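Local coordinates for protein DMATS type aromatic prenyltransferase (Micromonospora olivasterospora, PDB 6ZRY) that probably transfers a dimethylallyl group to C6 of the tryptophan indole ring, as a DMATS-type aromatic prenyltransferase of the ABBA-barrel fold, at residues Asp223-Asp235 with Tyr262-Ile276. Sequence-based numbering, arbitrary orientation. Where two conformers were deposited one is given.
Sequences DVTRAASVVDGVD and YTFTEGADRPVGYSI
Tyr274 has its CG anti to the backbone N (chi1 179°), which carries the ring out toward the helix, where Ala228 CB makes a CH-pi contact over one face, 3.6 Å from the centroid of the Tyr274 ring. Val231 has CG1 anti to its own N (chi1 -177°). Val231 CG1 meets Pro271 O at 3.4 Å, while CG2 fits among the Tyr262 ring, Pro271 CB and Tyr274 CB. Val231 CG2 lies 3.6 Å from Tyr262 CD2. Val230 CG2 packs more loosely against Pro271 CG and Tyr262 CE2. Val234 CG1 adds to the packing at Tyr274 CB. The two tyrosines come from neighbouring antiparallel strands, 258-265 and 273-278, of the ABBA barrel. Helix 221-228 and the turns after it pack on the outside of this sheet, and Ile239 of the next helix also touches Tyr274. One water joins both hydroxyls to the helix: it is 3.0 Å from Tyr262 OH, closer still to Tyr274 OH, and it donates to Val224 O. At the loop end, Asp232 N donates to Pro271 O at 3.2 Å. Beside it, Arg270 lays its CD 3.3 Å from Val230 O. Arg270 NH1 hydrogen-bonds to the backbone O of Asp269, a calcium-binding residue, though no calcium is bound here.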
loop_
_atom_site.group_PDB
_atom_site.type_symbol
_atom_site.label_atom_id
_atom_site.label_comp_id
_atom_site.label_asym_id
_atom_site.label_seq_id
_atom_site.Cartn_x
_atom_site.Cartn_y
_atom_site.Cartn_z
ATOM N N ASP A 223 -8.907 -6.563 -19.325
ATOM C CA ASP A 223 -8.398 -7.774 -18.630
ATOM C C ASP A 223 -8.388 -7.563 -17.109
ATOM O O ASP A 223 -8.710 -8.478 -16.407
ATOM C CB ASP A 223 -7.021 -8.171 -19.150
ATOM C CG ASP A 223 -7.028 -8.670 -20.582
ATOM O OD1 ASP A 223 -7.924 -9.486 -20.925
ATOM O OD2 ASP A 223 -6.106 -8.261 -21.364
ATOM N N VAL A 224 -8.001 -6.374 -16.629
ATOM C CA VAL A 224 -7.972 -6.094 -15.191
ATOM C C VAL A 224 -9.411 -6.113 -14.638
ATOM O O VAL A 224 -9.608 -6.613 -13.526
ATOM C CB VAL A 224 -7.243 -4.772 -14.912
ATOM C CG1 VAL A 224 -7.325 -4.388 -13.467
ATOM C CG2 VAL A 224 -5.797 -4.842 -15.371
ATOM N N THR A 225 -10.387 -5.591 -15.362
ATOM C CA THR A 225 -11.814 -5.599 -14.904
ATOM C C THR A 225 -12.376 -7.006 -15.022
ATOM O O THR A 225 -13.269 -7.325 -14.257
ATOM C CB THR A 225 -12.669 -4.545 -15.619
ATOM O OG1 THR A 225 -12.562 -4.675 -17.032
ATOM C CG2 THR A 225 -12.280 -3.144 -15.204
ATOM N N ARG A 226 -11.883 -7.822 -15.941
ATOM C CA ARG A 226 -12.312 -9.253 -16.007
ATOM C C ARG A 226 -11.796 -9.972 -14.736
ATOM O O ARG A 226 -12.565 -10.721 -14.129
ATOM C CB ARG A 226 -11.815 -9.943 -17.279
ATOM C CG ARG A 226 -12.159 -11.425 -17.321
ATOM C CD ARG A 226 -13.600 -11.797 -17.014
ATOM N NE ARG A 226 -13.710 -13.238 -16.986
ATOM C CZ ARG A 226 -13.312 -14.000 -15.990
ATOM N NH1 ARG A 226 -12.834 -13.451 -14.879
ATOM N NH2 ARG A 226 -13.374 -15.328 -16.099
ATOM N N ALA A 227 -10.571 -9.702 -14.319
ATOM C CA ALA A 227 -10.032 -10.231 -13.049
ATOM C C ALA A 227 -10.918 -9.732 -11.901
ATOM O O ALA A 227 -11.353 -10.539 -11.068
ATOM C CB ALA A 227 -8.601 -9.847 -12.889
ATOM N N ALA A 228 -11.291 -8.460 -11.914
ATOM C CA ALA A 228 -12.089 -7.879 -10.812
ATOM C C ALA A 228 -13.478 -8.520 -10.736
ATOM O O ALA A 228 -14.057 -8.550 -9.645
ATOM C CB ALA A 228 -12.184 -6.386 -10.969
ATOM N N SER A 229 -14.015 -8.992 -11.859
ATOM C CA SER A 229 -15.415 -9.457 -11.958
ATOM C C SER A 229 -15.655 -10.729 -11.135
ATOM O O SER A 229 -16.838 -11.062 -10.969
ATOM C CB SER A 229 -15.856 -9.614 -13.399
ATOM O OG SER A 229 -15.112 -10.604 -14.054
ATOM N N VAL A 230 -14.622 -11.409 -10.601
ATOM C CA VAL A 230 -14.849 -12.551 -9.649
ATOM C C VAL A 230 -15.362 -12.017 -8.309
ATOM O O VAL A 230 -15.913 -12.821 -7.534
ATOM C CB VAL A 230 -13.628 -13.480 -9.426
ATOM C CG1 VAL A 230 -13.156 -14.119 -10.726
ATOM C CG2 VAL A 230 -12.477 -12.791 -8.704
ATOM N N VAL A 231 -15.189 -10.728 -8.022
ATOM C CA VAL A 231 -15.636 -10.134 -6.739
ATOM C C VAL A 231 -17.131 -9.847 -6.786
ATOM O O VAL A 231 -17.604 -9.168 -7.753
ATOM C CB VAL A 231 -14.849 -8.864 -6.412
ATOM C CG1 VAL A 231 -15.255 -8.276 -5.060
ATOM C CG2 VAL A 231 -13.334 -9.115 -6.500
ATOM N N ASP A 232 -17.807 -10.222 -5.701
ATOM C CA ASP A 232 -19.210 -9.890 -5.378
ATOM C C ASP A 232 -19.487 -8.416 -5.581
ATOM O O ASP A 232 -18.859 -7.601 -4.887
ATOM C CB ASP A 232 -19.527 -10.176 -3.912
ATOM C CG ASP A 232 -19.974 -11.586 -3.659
ATOM O OD1 ASP A 232 -19.762 -12.438 -4.541
ATOM O OD2 ASP A 232 -20.547 -11.817 -2.583
ATOM N N GLY A 233 -20.419 -8.115 -6.474
ATOM C CA GLY A 233 -21.089 -6.817 -6.556
ATOM C C GLY A 233 -20.214 -5.719 -7.128
ATOM O O GLY A 233 -20.662 -4.569 -7.079
ATOM N N VAL A 234 -19.046 -6.021 -7.707
ATOM C CA VAL A 234 -18.246 -4.963 -8.392
ATOM C C VAL A 234 -18.881 -4.615 -9.734
ATOM O O VAL A 234 -19.365 -5.526 -10.468
ATOM C CB VAL A 234 -16.758 -5.293 -8.572
ATOM C CG1 VAL A 234 -16.094 -5.566 -7.246
ATOM C CG2 VAL A 234 -16.538 -6.412 -9.565
ATOM N N ASP A 235 -18.842 -3.332 -10.050
ATOM C CA ASP A 235 -19.316 -2.751 -11.312
ATOM C C ASP A 235 -18.092 -2.587 -12.214
ATOM O O ASP A 235 -17.291 -1.678 -11.941
ATOM C CB ASP A 235 -20.044 -1.443 -11.000
ATOM C CG ASP A 235 -20.686 -0.752 -12.182
ATOM O OD1 ASP A 235 -20.202 -0.919 -13.299
ATOM O OD2 ASP A 235 -21.654 -0.019 -11.952
ATOM N N TYR A 262 -7.820 -8.022 -3.544
ATOM C CA TYR A 262 -8.953 -8.917 -3.289
ATOM C C TYR A 262 -9.037 -9.167 -1.808
ATOM O O TYR A 262 -8.041 -9.559 -1.214
ATOM C CB TYR A 262 -8.741 -10.218 -4.074
ATOM C CG TYR A 262 -8.681 -9.997 -5.558
ATOM C CD1 TYR A 262 -7.496 -9.646 -6.204
ATOM C CD2 TYR A 262 -9.843 -10.013 -6.297
ATOM C CE1 TYR A 262 -7.470 -9.374 -7.570
ATOM C CE2 TYR A 262 -9.836 -9.777 -7.660
ATOM C CZ TYR A 262 -8.651 -9.471 -8.305
ATOM O OH TYR A 262 -8.704 -9.228 -9.657
ATOM N N THR A 263 -10.187 -8.958 -1.217
ATOM C CA THR A 263 -10.429 -9.231 0.200
ATOM C C THR A 263 -11.091 -10.595 0.328
ATOM O O THR A 263 -12.198 -10.755 -0.191
ATOM C CB THR A 263 -11.250 -8.123 0.851
ATOM O OG1 THR A 263 -10.530 -6.909 0.680
ATOM C CG2 THR A 263 -11.445 -8.351 2.324
ATOM N N PHE A 264 -10.399 -11.525 0.980
ATOM C CA PHE A 264 -10.841 -12.914 1.259
ATOM C C PHE A 264 -11.328 -12.976 2.693
ATOM O O PHE A 264 -10.599 -12.523 3.622
ATOM C CB PHE A 264 -9.714 -13.921 1.045
ATOM C CG PHE A 264 -9.086 -13.888 -0.318
ATOM C CD1 PHE A 264 -9.865 -13.750 -1.460
ATOM C CD2 PHE A 264 -7.713 -14.003 -0.474
ATOM C CE1 PHE A 264 -9.287 -13.752 -2.727
ATOM C CE2 PHE A 264 -7.144 -13.992 -1.741
ATOM C CZ PHE A 264 -7.931 -13.856 -2.859
ATOM N N THR A 265 -12.509 -13.521 2.882
ATOM C CA THR A 265 -13.138 -13.641 4.207
ATOM C C THR A 265 -13.665 -15.069 4.407
ATOM O O THR A 265 -13.949 -15.760 3.394
ATOM C CB THR A 265 -14.199 -12.547 4.360
ATOM O OG1 THR A 265 -14.508 -12.530 5.748
ATOM C CG2 THR A 265 -15.421 -12.775 3.490
ATOM N N GLU A 266 -13.775 -15.476 5.676
ATOM C CA GLU A 266 -14.277 -16.808 6.092
ATOM C C GLU A 266 -15.692 -17.052 5.568
ATOM O O GLU A 266 -16.533 -16.138 5.652
ATOM C CB GLU A 266 -14.340 -16.891 7.602
ATOM C CG GLU A 266 -13.018 -17.161 8.247
ATOM C CD GLU A 266 -13.177 -17.549 9.705
ATOM O OE1 GLU A 266 -12.405 -17.065 10.513
ATOM O OE2 GLU A 266 -14.112 -18.327 10.013
ATOM N N GLY A 267 -15.928 -18.248 5.051
ATOM C CA GLY A 267 -17.263 -18.727 4.674
ATOM C C GLY A 267 -17.735 -18.214 3.322
ATOM O O GLY A 267 -18.844 -18.595 2.931
ATOM N N ALA A 268 -16.946 -17.391 2.616
ATOM C CA ALA A 268 -17.296 -16.856 1.276
ATOM C C ALA A 268 -16.518 -17.636 0.215
ATOM O O ALA A 268 -15.378 -18.086 0.534
ATOM C CB ALA A 268 -16.997 -15.379 1.198
ATOM N N ASP A 269 -17.079 -17.810 -0.999
ATOM C CA ASP A 269 -16.342 -18.480 -2.104
ATOM C C ASP A 269 -15.979 -17.467 -3.188
ATOM O O ASP A 269 -15.343 -17.865 -4.161
ATOM C CB ASP A 269 -17.099 -19.704 -2.620
ATOM C CG ASP A 269 -18.295 -19.406 -3.522
ATOM O OD1 ASP A 269 -18.682 -18.206 -3.613
ATOM O OD2 ASP A 269 -18.834 -20.418 -4.164
ATOM N N ARG A 270 -16.347 -16.196 -3.018
ATOM C CA ARG A 270 -15.886 -15.090 -3.913
ATOM C C ARG A 270 -15.279 -14.007 -3.016
ATOM O O ARG A 270 -15.713 -13.827 -1.878
ATOM C CB ARG A 270 -17.031 -14.537 -4.793
ATOM C CG ARG A 270 -17.676 -15.547 -5.766
ATOM C CD ARG A 270 -16.796 -15.920 -6.971
ATOM N NE ARG A 270 -17.442 -16.910 -7.857
ATOM C CZ ARG A 270 -17.412 -18.251 -7.680
ATOM N NH1 ARG A 270 -16.758 -18.779 -6.666
ATOM N NH2 ARG A 270 -18.049 -19.058 -8.533
ATOM N N PRO A 271 -14.235 -13.276 -3.469
ATOM C CA PRO A 271 -13.752 -12.115 -2.719
ATOM C C PRO A 271 -14.930 -11.179 -2.465
ATOM O O PRO A 271 -15.792 -11.116 -3.328
ATOM C CB PRO A 271 -12.705 -11.463 -3.628
ATOM C CG PRO A 271 -12.274 -12.591 -4.587
ATOM C CD PRO A 271 -13.482 -13.498 -4.712
ATOM N N VAL A 272 -14.929 -10.480 -1.315
ATOM C CA VAL A 272 -16.048 -9.603 -0.846
ATOM C C VAL A 272 -15.666 -8.127 -0.964
ATOM O O VAL A 272 -16.484 -7.272 -0.581
ATOM C CB VAL A 272 -16.455 -9.954 0.586
ATOM C CG1 VAL A 272 -17.003 -11.376 0.659
ATOM C CG2 VAL A 272 -15.313 -9.761 1.580
ATOM N N GLY A 273 -14.451 -7.840 -1.384
ATOM C CA GLY A 273 -13.956 -6.470 -1.542
ATOM C C GLY A 273 -12.940 -6.464 -2.622
ATOM O O GLY A 273 -12.241 -7.513 -2.767
ATOM N N TYR A 274 -12.896 -5.382 -3.380
ATOM C CA TYR A 274 -11.944 -5.167 -4.480
ATOM C C TYR A 274 -11.464 -3.725 -4.431
ATOM O O TYR A 274 -12.307 -2.842 -4.257
ATOM C CB TYR A 274 -12.595 -5.431 -5.829
ATOM C CG TYR A 274 -11.663 -5.188 -6.974
ATOM C CD1 TYR A 274 -10.695 -6.108 -7.305
ATOM C CD2 TYR A 274 -11.741 -4.015 -7.720
ATOM C CE1 TYR A 274 -9.814 -5.885 -8.340
ATOM C CE2 TYR A 274 -10.880 -3.786 -8.775
ATOM C CZ TYR A 274 -9.911 -4.713 -9.074
ATOM O OH TYR A 274 -9.052 -4.498 -10.101
ATOM N N SER A 275 -10.175 -3.497 -4.632
ATOM C CA SER A 275 -9.608 -2.157 -4.921
ATOM C C SER A 275 -8.771 -2.221 -6.181
ATOM O O SER A 275 -8.113 -3.217 -6.391
ATOM C CB SER A 275 -8.800 -1.623 -3.789
ATOM O OG SER A 275 -9.624 -1.461 -2.655
ATOM N N ILE A 276 -8.834 -1.179 -6.977
ATOM C CA ILE A 276 -7.961 -0.931 -8.145
ATOM C C ILE A 276 -7.029 0.227 -7.768
ATOM O O ILE A 276 -7.516 1.235 -7.189
ATOM C CB ILE A 276 -8.795 -0.668 -9.427
ATOM C CG1 ILE A 276 -7.917 -0.403 -10.647
ATOM C CG2 ILE A 276 -9.812 0.450 -9.260
ATOM C CD1 ILE A 276 -7.129 -1.567 -11.116
HETATM O O HOH W 1 -7.909 -6.608 -10.840
#